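Local coordinates for envelope polyprotein (Puumala orthohantavirus, PDB 5FXU) that forms part of the antigenic glycoprotein surface of the hantavirus particle, probably acting with its partner glycoprotein Gc in host-cell entry, at residues F57-E63 with F79-E85; M277-V283 with I296-S302. One frame throughout, in Å; residues are numbered along the deposited sequence.

Interactions 1 and 2 are both antiparallel strand pairs on the same side of the Gn head, with centres about 13 Å apart, and each is partly buried. They hold different elements, strands 54-64 and 79-89 in one and the hairpin 278-285/296-302 in the other, yet their inner faces meet: Trp60, Trp62, Phe79 and Thr81 of interaction 1 pack on Ile280, Val283, Ile296 and Ala300. Interaction 1 keeps a regular register and has a charged, partly exposed outer face. Interaction 2 is interrupted by a beta bulge, contains two glycines, makes mainly apolar side-chain contacts between its strands, and comes up against a protein-linked glycan beside Ser302.

Interaction 1 (F57-E63 with F79-E85); sequences FTKWTWE and FQTKSSE
The carbonyl O of Phe57 starts the contact, receiving a CA-H...O approach from Glu85. Thr58 then donates from OG1 to Glu85 OE2 at 2.6 Å. The hydroxyl meets that oxygen on its anti side, somewhat out of the carboxylate plane. A bend in the Glu85 chain (chi2 65°) turns the carboxylate back to lie alongside the threonine, while its OE1 is bonded to Ser289. Lys59 pairs through both backbone polar atoms with Ser84, the bond from Lys59 N to Ser84 O being 2.7 Å; its extended side chain leads away toward Glu35, in a long, weak ion pair.

Trp60 has CG trans to its backbone N (chi1 179°) and presents an indole edge to the partner strand. In that edge, Trp60 NE1 lies 3.5 Å from Thr81 CB, and Trp60 CD1 lies 3.4 Å from Lys82 O, near the ring plane. The Thr81 hydroxyl is bonded to Thr284 O, and Ser83 OG to Lys286 O, which ties this face to the strand 278-285 region. On the other face, Thr61 pairs with Lys82 by two backbone bonds, and Thr61 OG1 rests on the lysine chain, 3.6 Å from Lys82 CG.

Trp62 forms an offset edge-to-face pair with Phe79: the phenyl edge is directed at the six-membered indole ring, centroids 5.6 Å apart and planes at 84°. Last, Glu63 exchanges backbone bonds with Gln80, while Glu63 OE2 stays 4.1 Å from Lys82 NZ, beyond a salt bridge. Three hydrogen-bonded pairs alternating with three non-hydrogen-bonded ones, with no shift in register, are the signature of a twisted antiparallel beta ladder, here in a long-looped hairpin of the Gn head with one face turned inward and one outward.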
ATOM      1  N   PHE A  57      -8.124  11.227  -9.333  1.00 41.74           N
ATOM      2  CA  PHE A  57      -8.893  10.478  -8.350  1.00 39.46           C
ATOM      3  C   PHE A  57     -10.335  10.958  -8.356  1.00 40.40           C
ATOM      4  O   PHE A  57     -10.622  12.124  -8.614  1.00 41.03           O
ATOM      5  CB  PHE A  57      -8.347  10.731  -6.949  1.00 37.68           C
ATOM      6  CG  PHE A  57      -7.259   9.794  -6.537  1.00 37.08           C
ATOM      7  CD1 PHE A  57      -5.939   9.977  -6.967  1.00 36.97           C
ATOM      8  CD2 PHE A  57      -7.538   8.740  -5.702  1.00 35.65           C
ATOM      9  CE1 PHE A  57      -4.935   9.102  -6.569  1.00 36.71           C
ATOM     10  CE2 PHE A  57      -6.545   7.875  -5.305  1.00 35.26           C
ATOM     11  CZ  PHE A  57      -5.242   8.049  -5.744  1.00 35.36           C
ATOM     12  N   THR A  58     -11.245  10.035  -8.069  1.00 39.74           N
ATOM     13  CA  THR A  58     -12.591  10.392  -7.746  1.00 39.02           C
ATOM     14  C   THR A  58     -12.653  10.561  -6.252  1.00 37.13           C
ATOM     15  O   THR A  58     -12.378   9.636  -5.534  1.00 36.12           O
ATOM     16  CB  THR A  58     -13.553   9.310  -8.196  1.00 39.12           C
ATOM     17  OG1 THR A  58     -13.590   9.340  -9.615  1.00 39.47           O
ATOM     18  CG2 THR A  58     -14.974   9.557  -7.627  1.00 40.64           C
ATOM     19  N   LYS A  59     -12.995  11.750  -5.795  1.00 37.74           N
ATOM     20  CA  LYS A  59     -13.228  11.988  -4.371  1.00 37.62           C
ATOM     21  C   LYS A  59     -14.676  11.689  -4.000  1.00 36.52           C
ATOM     22  O   LYS A  59     -15.558  12.279  -4.551  1.00 38.13           O
ATOM     23  CB  LYS A  59     -12.922  13.431  -4.051  1.00 39.70           C
ATOM     24  CG  LYS A  59     -13.048  13.778  -2.595  1.00 41.05           C
ATOM     25  CD  LYS A  59     -12.800  15.247  -2.432  1.00 44.25           C
ATOM     26  CE  LYS A  59     -13.003  15.652  -1.003  1.00 46.51           C
ATOM     27  NZ  LYS A  59     -12.719  17.101  -0.855  1.00 49.72           N
ATOM     28  N   TRP A  60     -14.887  10.807  -3.034  1.00 35.04           N
ATOM     29  CA  TRP A  60     -16.179  10.334  -2.630  1.00 34.18           C
ATOM     30  C   TRP A  60     -16.325  10.608  -1.136  1.00 35.06           C
ATOM     31  O   TRP A  60     -15.538  10.124  -0.340  1.00 33.32           O
ATOM     32  CB  TRP A  60     -16.271   8.828  -2.914  1.00 33.44           C
ATOM     33  CG  TRP A  60     -17.573   8.199  -2.526  1.00 32.61           C
ATOM     34  CD1 TRP A  60     -18.817   8.781  -2.584  1.00 32.36           C
ATOM     35  CD2 TRP A  60     -17.778   6.869  -2.034  1.00 31.54           C
ATOM     36  NE1 TRP A  60     -19.771   7.917  -2.120  1.00 32.31           N
ATOM     37  CE2 TRP A  60     -19.171   6.728  -1.783  1.00 32.44           C
ATOM     38  CE3 TRP A  60     -16.939   5.794  -1.769  1.00 30.20           C
ATOM     39  CZ2 TRP A  60     -19.734   5.526  -1.296  1.00 31.32           C
ATOM     40  CZ3 TRP A  60     -17.488   4.620  -1.283  1.00 29.90           C
ATOM     41  CH2 TRP A  60     -18.876   4.494  -1.052  1.00 31.15           C
ATOM     42  N   THR A  61     -17.348  11.384  -0.766  1.00 36.75           N
ATOM     43  CA  THR A  61     -17.516  11.915   0.604  1.00 37.54           C
ATOM     44  C   THR A  61     -18.967  11.714   1.084  1.00 37.21           C
ATOM     45  O   THR A  61     -19.861  11.571   0.279  1.00 38.09           O
ATOM     46  CB  THR A  61     -17.185  13.428   0.643  1.00 38.59           C
ATOM     47  OG1 THR A  61     -17.939  14.122  -0.360  1.00 39.82           O
ATOM     48  CG2 THR A  61     -15.756  13.652   0.363  1.00 38.99           C
ATOM     49  N   TRP A  62     -19.192  11.716   2.389  1.00 36.47           N
ATOM     50  CA  TRP A  62     -20.547  11.603   2.923  1.00 35.52           C
ATOM     51  C   TRP A  62     -20.864  12.741   3.892  1.00 37.33           C
ATOM     52  O   TRP A  62     -19.950  13.260   4.527  1.00 35.85           O
ATOM     53  CB  TRP A  62     -20.742  10.238   3.588  1.00 33.87           C
ATOM     54  CG  TRP A  62     -20.143  10.056   4.965  1.00 32.23           C
ATOM     55  CD1 TRP A  62     -18.912   9.568   5.263  1.00 31.18           C
ATOM     56  CD2 TRP A  62     -20.787  10.300   6.218  1.00 31.83           C
ATOM     57  NE1 TRP A  62     -18.730   9.534   6.613  1.00 31.00           N
ATOM     58  CE2 TRP A  62     -19.873   9.955   7.229  1.00 31.44           C
ATOM     59  CE3 TRP A  62     -22.040  10.795   6.582  1.00 31.88           C
ATOM     60  CZ2 TRP A  62     -20.169  10.095   8.599  1.00 32.16           C
ATOM     61  CZ3 TRP A  62     -22.354  10.913   7.944  1.00 32.54           C
ATOM     62  CH2 TRP A  62     -21.419  10.559   8.934  1.00 32.55           C
ATOM     63  N   GLU A  63     -22.161  13.100   3.984  1.00 39.47           N
ATOM     64  CA  GLU A  63     -22.689  14.076   4.938  1.00 42.49           C
ATOM     65  C   GLU A  63     -23.947  13.518   5.583  1.00 41.71           C
ATOM     66  O   GLU A  63     -24.709  12.830   4.934  1.00 39.75           O
ATOM     67  CB  GLU A  63     -23.052  15.398   4.246  1.00 47.09           C
ATOM     68  CG  GLU A  63     -21.900  16.027   3.484  1.00 51.62           C
ATOM     69  CD  GLU A  63     -22.144  17.466   2.997  1.00 57.93           C
ATOM     70  OE1 GLU A  63     -23.309  17.869   2.736  1.00 61.77           O
ATOM     71  OE2 GLU A  63     -21.134  18.201   2.862  1.00 60.51           O
ATOM     72  N   PHE A  79     -27.992   9.514   4.877  1.00 52.92           N
ATOM     73  CA  PHE A  79     -26.723   9.964   4.293  1.00 51.99           C
ATOM     74  C   PHE A  79     -26.955  10.619   2.970  1.00 50.64           C
ATOM     75  O   PHE A  79     -27.815  10.223   2.203  1.00 50.80           O
ATOM     76  CB  PHE A  79     -25.775   8.805   4.009  1.00 52.50           C
ATOM     77  CG  PHE A  79     -25.555   7.907   5.165  1.00 55.33           C
ATOM     78  CD1 PHE A  79     -24.701   8.287   6.182  1.00 59.24           C
ATOM     79  CD2 PHE A  79     -26.177   6.660   5.231  1.00 57.04           C
ATOM     80  CE1 PHE A  79     -24.475   7.443   7.264  1.00 62.68           C
ATOM     81  CE2 PHE A  79     -25.969   5.809   6.308  1.00 59.45           C
ATOM     82  CZ  PHE A  79     -25.116   6.199   7.334  1.00 61.28           C
ATOM     83  N   GLN A  80     -26.157  11.627   2.706  1.00 50.19           N
ATOM     84  CA  GLN A  80     -25.997  12.143   1.395  1.00 51.35           C
ATOM     85  C   GLN A  80     -24.538  11.911   1.052  1.00 48.88           C
ATOM     86  O   GLN A  80     -23.650  12.325   1.809  1.00 47.63           O
ATOM     87  CB  GLN A  80     -26.298  13.618   1.408  1.00 55.95           C
ATOM     88  CG  GLN A  80     -26.473  14.224   0.035  1.00 59.18           C
ATOM     89  CD  GLN A  80     -26.447  15.717   0.126  1.00 62.19           C
ATOM     90  OE1 GLN A  80     -25.490  16.302   0.679  1.00 65.62           O
ATOM     91  NE2 GLN A  80     -27.474  16.350  -0.393  1.00 62.92           N
ATOM     92  N   THR A  81     -24.289  11.212  -0.053  1.00 45.97           N
ATOM     93  CA  THR A  81     -22.945  11.104  -0.584  1.00 43.92           C
ATOM     94  C   THR A  81     -22.809  11.939  -1.830  1.00 44.30           C
ATOM     95  O   THR A  81     -23.784  12.300  -2.444  1.00 44.92           O
ATOM     96  CB  THR A  81     -22.566   9.673  -0.919  1.00 42.83           C
ATOM     97  OG1 THR A  81     -23.310   9.245  -2.052  1.00 42.80           O
ATOM     98  CG2 THR A  81     -22.817   8.749   0.256  1.00 42.02           C
ATOM     99  N   LYS A  82     -21.587  12.297  -2.176  1.00 45.76           N
ATOM    100  CA  LYS A  82     -21.337  12.921  -3.461  1.00 47.66           C
ATOM    101  C   LYS A  82     -19.925  12.600  -3.935  1.00 45.47           C
ATOM    102  O   LYS A  82     -19.092  12.134  -3.141  1.00 41.95           O
ATOM    103  CB  LYS A  82     -21.556  14.421  -3.375  1.00 52.34           C
ATOM    104  CG  LYS A  82     -20.538  15.171  -2.551  1.00 55.70           C
ATOM    105  CD  LYS A  82     -20.800  16.668  -2.587  1.00 62.53           C
ATOM    106  CE  LYS A  82     -20.085  17.394  -1.432  1.00 66.83           C
ATOM    107  NZ  LYS A  82     -20.583  18.784  -1.176  1.00 71.88           N
ATOM    108  N   SER A  83     -19.667  12.876  -5.212  1.00 44.08           N
ATOM    109  CA  SER A  83     -18.359  12.648  -5.773  1.00 44.10           C
ATOM    110  C   SER A  83     -17.974  13.622  -6.868  1.00 44.53           C
ATOM    111  O   SER A  83     -18.826  14.214  -7.480  1.00 45.86           O
ATOM    112  CB  SER A  83     -18.224  11.193  -6.263  1.00 43.51           C
ATOM    113  OG  SER A  83     -19.331  10.762  -7.016  1.00 43.58           O
ATOM    114  N   SER A  84     -16.662  13.777  -7.070  1.00 44.79           N
ATOM    115  CA  SER A  84     -16.090  14.570  -8.147  1.00 45.73           C
ATOM    116  C   SER A  84     -14.680  14.099  -8.494  1.00 47.00           C
ATOM    117  O   SER A  84     -14.039  13.393  -7.719  1.00 45.50           O
ATOM    118  CB  SER A  84     -16.059  16.041  -7.755  1.00 46.68           C
ATOM    119  OG  SER A  84     -15.346  16.250  -6.553  1.00 45.95           O
ATOM    120  N   GLU A  85     -14.204  14.491  -9.672  1.00 49.70           N
ATOM    121  CA  GLU A  85     -12.859  14.139 -10.127  1.00 49.98           C
ATOM    122  C   GLU A  85     -11.887  15.252  -9.797  1.00 51.32           C
ATOM    123  O   GLU A  85     -12.145  16.408 -10.090  1.00 53.68           O
ATOM    124  CB  GLU A  85     -12.843  13.813 -11.617  1.00 50.99           C
ATOM    125  CG  GLU A  85     -13.261  12.372 -11.892  1.00 50.35           C
ATOM    126  CD  GLU A  85     -14.712  12.107 -11.507  1.00 49.57           C
ATOM    127  OE1 GLU A  85     -15.599  12.675 -12.177  1.00 49.61           O
ATOM    128  OE2 GLU A  85     -14.970  11.330 -10.556  1.00 47.48           O
TER

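Interaction 2 (M277-V283 with I296-S302); sequences MRIIGKV and IQGVAFS
Ala300 O is approached by two successive amides, Ile280 N at 3.0 Å and Gly281 N at 3.5 Å, the second bond being weak. This is a classic beta bulge: Ile280 and Gly281 together face the single residue Ala300, and the register of the antiparallel hairpin slips by one. The backbone supplies independent evidence. Ile280 departs from extended geometry with psi -47°, and Gly281 takes phi 164°, where a CB would press on the preceding carbonyl O. Gly281 O returns a bond to Ala300 N, 2.8 Å long.

Regular pairing resumes on both sides of the bulge. Arg278 and Ser302 exchange two backbone bonds at one end, as do Val283 and Gly298 at the other. Ser302 also touches an N-acetylglucosamine of a protein-linked glycan, which places this end of the hairpin at the sugar-bearing surface.

Both faces make aliphatic contacts across the strands, but they differ in burial. Val283 CG1 lies 3.9 Å from Ala300 CB on the side covered by Phe79 and Trp62 of the neighbouring strands. On the other side, the CG2 branch of Ile279 meets Val299 CG1 at 3.6 Å, at the more exposed surface. Strand 327-329 extends the sheet beyond 296-302, and its Ile328 touches both Met277 and Phe301. Those two side chains cross at about a right angle in a Met-aromatic contact: Met277 CG sits 3.5 Å from Phe301 CD2, and Met277 SD stands over one ring face, 4.1 Å from the Phe301 centroid and 16° off the normal.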
ATOM      1  N   MET A 277     -12.934   4.383  16.394  1.00 73.31           N
ATOM      2  CA  MET A 277     -13.666   4.547  15.138  1.00 66.44           C
ATOM      3  C   MET A 277     -15.105   4.087  15.326  1.00 63.56           C
ATOM      4  O   MET A 277     -15.334   3.018  15.872  1.00 63.87           O
ATOM      5  CB  MET A 277     -12.982   3.743  14.033  1.00 63.22           C
ATOM      6  CG  MET A 277     -13.579   3.926  12.648  1.00 61.90           C
ATOM      7  SD  MET A 277     -12.788   2.958  11.346  1.00 58.34           S
ATOM      8  CE  MET A 277     -13.416   1.335  11.776  1.00 60.13           C
ATOM      9  N   ARG A 278     -16.059   4.894  14.860  1.00 61.87           N
ATOM     10  CA  ARG A 278     -17.490   4.653  15.069  1.00 60.68           C
ATOM     11  C   ARG A 278     -18.211   4.465  13.724  1.00 56.66           C
ATOM     12  O   ARG A 278     -18.262   5.372  12.900  1.00 53.06           O
ATOM     13  CB  ARG A 278     -18.105   5.809  15.883  1.00 65.14           C
ATOM     14  CG  ARG A 278     -19.626   5.851  15.886  1.00 69.92           C
ATOM     15  CD  ARG A 278     -20.209   6.827  16.906  1.00 76.61           C
ATOM     16  NE  ARG A 278     -21.594   7.168  16.513  1.00 81.44           N
ATOM     17  CZ  ARG A 278     -22.444   7.911  17.225  1.00 84.46           C
ATOM     18  NH1 ARG A 278     -22.093   8.418  18.405  1.00 84.92           N
ATOM     19  NH2 ARG A 278     -23.671   8.138  16.753  1.00 85.66           N
ATOM     20  N   ILE A 279     -18.804   3.290  13.538  1.00 54.92           N
ATOM     21  CA  ILE A 279     -19.498   2.935  12.303  1.00 53.36           C
ATOM     22  C   ILE A 279     -20.921   3.488  12.306  1.00 51.32           C
ATOM     23  O   ILE A 279     -21.619   3.370  13.298  1.00 52.40           O
ATOM     24  CB  ILE A 279     -19.459   1.411  12.084  1.00 53.30           C
ATOM     25  CG1 ILE A 279     -18.055   1.048  11.603  1.00 55.64           C
ATOM     26  CG2 ILE A 279     -20.491   0.973  11.069  1.00 52.95           C
ATOM     27  CD1 ILE A 279     -17.713  -0.409  11.749  1.00 58.32           C
ATOM     28  N   ILE A 280     -21.317   4.090  11.181  1.00 48.87           N
ATOM     29  CA  ILE A 280     -22.570   4.821  11.044  1.00 47.71           C
ATOM     30  C   ILE A 280     -23.530   4.089  10.129  1.00 47.64           C
ATOM     31  O   ILE A 280     -24.697   3.986  10.439  1.00 50.07           O
ATOM     32  CB  ILE A 280     -22.361   6.254  10.472  1.00 48.04           C
ATOM     33  CG1 ILE A 280     -21.254   7.029  11.196  1.00 46.90           C
ATOM     34  CG2 ILE A 280     -23.646   7.061  10.550  1.00 48.65           C
ATOM     35  CD1 ILE A 280     -21.512   7.315  12.662  1.00 47.55           C
ATOM     36  N   GLY A 281     -23.068   3.624   8.976  1.00 47.77           N
ATOM     37  CA  GLY A 281     -23.925   2.842   8.098  1.00 48.58           C
ATOM     38  C   GLY A 281     -23.444   2.698   6.677  1.00 48.62           C
ATOM     39  O   GLY A 281     -22.403   3.250   6.317  1.00 49.89           O
ATOM     40  N   LYS A 282     -24.226   1.972   5.874  1.00 48.63           N
ATOM     41  CA  LYS A 282     -23.895   1.708   4.466  1.00 49.76           C
ATOM     42  C   LYS A 282     -24.122   2.912   3.551  1.00 45.98           C
ATOM     43  O   LYS A 282     -25.140   3.584   3.644  1.00 46.17           O
ATOM     44  CB  LYS A 282     -24.665   0.494   3.951  1.00 53.56           C
ATOM     45  CG  LYS A 282     -24.230  -0.773   4.674  1.00 60.71           C
ATOM     46  CD  LYS A 282     -25.203  -1.941   4.543  1.00 66.65           C
ATOM     47  CE  LYS A 282     -25.121  -2.847   5.773  1.00 71.83           C
ATOM     48  NZ  LYS A 282     -25.500  -4.253   5.459  1.00 75.09           N
ATOM     49  N   VAL A 283     -23.154   3.168   2.674  1.00 41.42           N
ATOM     50  CA  VAL A 283     -23.269   4.217   1.680  1.00 39.65           C
ATOM     51  C   VAL A 283     -22.876   3.731   0.293  1.00 38.36           C
ATOM     52  O   VAL A 283     -22.094   2.797   0.138  1.00 37.17           O
ATOM     53  CB  VAL A 283     -22.446   5.473   2.061  1.00 38.59           C
ATOM     54  CG1 VAL A 283     -23.037   6.139   3.295  1.00 38.87           C
ATOM     55  CG2 VAL A 283     -20.982   5.134   2.286  1.00 38.07           C
ATOM     56  N   ILE A 296     -19.919   2.013  -6.558  1.00 37.69           N
ATOM     57  CA  ILE A 296     -19.102   1.759  -5.373  1.00 36.90           C
ATOM     58  C   ILE A 296     -19.967   1.778  -4.117  1.00 36.36           C
ATOM     59  O   ILE A 296     -20.956   2.493  -4.063  1.00 36.13           O
ATOM     60  CB  ILE A 296     -17.943   2.790  -5.275  1.00 36.90           C
ATOM     61  CG1 ILE A 296     -16.865   2.295  -4.304  1.00 35.54           C
ATOM     62  CG2 ILE A 296     -18.459   4.192  -4.932  1.00 36.94           C
ATOM     63  CD1 ILE A 296     -15.695   3.228  -4.174  1.00 35.50           C
ATOM     64  N   GLN A 297     -19.597   0.969  -3.133  1.00 35.72           N
ATOM     65  CA  GLN A 297     -20.229   1.005  -1.819  1.00 35.46           C
ATOM     66  C   GLN A 297     -19.190   0.925  -0.716  1.00 33.20           C
ATOM     67  O   GLN A 297     -18.011   0.646  -0.950  1.00 31.56           O
ATOM     68  CB  GLN A 297     -21.244  -0.139  -1.663  1.00 36.59           C
ATOM     69  CG  GLN A 297     -20.593  -1.499  -1.566  1.00 37.97           C
ATOM     70  CD  GLN A 297     -21.581  -2.660  -1.636  1.00 39.95           C
ATOM     71  OE1 GLN A 297     -22.652  -2.540  -2.201  1.00 42.67           O
ATOM     72  NE2 GLN A 297     -21.188  -3.806  -1.095  1.00 40.77           N
ATOM     73  N   GLY A 298     -19.652   1.152   0.498  1.00 31.62           N
ATOM     74  CA  GLY A 298     -18.780   1.116   1.636  1.00 31.20           C
ATOM     75  C   GLY A 298     -19.535   1.397   2.900  1.00 31.43           C
ATOM     76  O   GLY A 298     -20.757   1.426   2.893  1.00 32.55           O
ATOM     77  N   VAL A 299     -18.795   1.637   3.974  1.00 31.64           N
ATOM     78  CA  VAL A 299     -19.352   1.930   5.282  1.00 32.53           C
ATOM     79  C   VAL A 299     -18.834   3.266   5.765  1.00 32.35           C
ATOM     80  O   VAL A 299     -17.629   3.476   5.916  1.00 31.73           O
ATOM     81  CB  VAL A 299     -18.972   0.832   6.264  1.00 33.79           C
ATOM     82  CG1 VAL A 299     -19.438   1.163   7.676  1.00 35.26           C
ATOM     83  CG2 VAL A 299     -19.596  -0.481   5.809  1.00 33.63           C
ATOM     84  N   ALA A 300     -19.766   4.173   5.993  1.00 33.29           N
ATOM     85  CA  ALA A 300     -19.471   5.472   6.547  1.00 33.46           C
ATOM     86  C   ALA A 300     -19.098   5.321   8.006  1.00 33.66           C
ATOM     87  O   ALA A 300     -19.727   4.546   8.736  1.00 33.21           O
ATOM     88  CB  ALA A 300     -20.681   6.388   6.424  1.00 34.88           C
ATOM     89  N   PHE A 301     -18.104   6.097   8.432  1.00 33.05           N
ATOM     90  CA  PHE A 301     -17.736   6.142   9.816  1.00 33.54           C
ATOM     91  C   PHE A 301     -17.361   7.564  10.245  1.00 35.00           C
ATOM     92  O   PHE A 301     -17.137   8.454   9.415  1.00 33.79           O
ATOM     93  CB  PHE A 301     -16.575   5.194  10.081  1.00 32.48           C
ATOM     94  CG  PHE A 301     -15.271   5.672   9.534  1.00 31.82           C
ATOM     95  CD1 PHE A 301     -14.897   5.368   8.229  1.00 30.98           C
ATOM     96  CD2 PHE A 301     -14.402   6.435  10.318  1.00 31.57           C
ATOM     97  CE1 PHE A 301     -13.670   5.795   7.724  1.00 30.52           C
ATOM     98  CE2 PHE A 301     -13.188   6.871   9.805  1.00 31.42           C
ATOM     99  CZ  PHE A 301     -12.825   6.552   8.510  1.00 30.52           C
ATOM    100  N   SER A 302     -17.280   7.738  11.560  1.00 36.98           N
ATOM    101  CA  SER A 302     -16.708   8.931  12.167  1.00 40.21           C
ATOM    102  C   SER A 302     -15.717   8.524  13.238  1.00 41.84           C
ATOM    103  O   SER A 302     -15.682   7.373  13.675  1.00 44.14           O
ATOM    104  CB  SER A 302     -17.796   9.830  12.765  1.00 41.13           C
ATOM    105  OG  SER A 302     -18.475   9.157  13.798  1.00 41.60           O
TER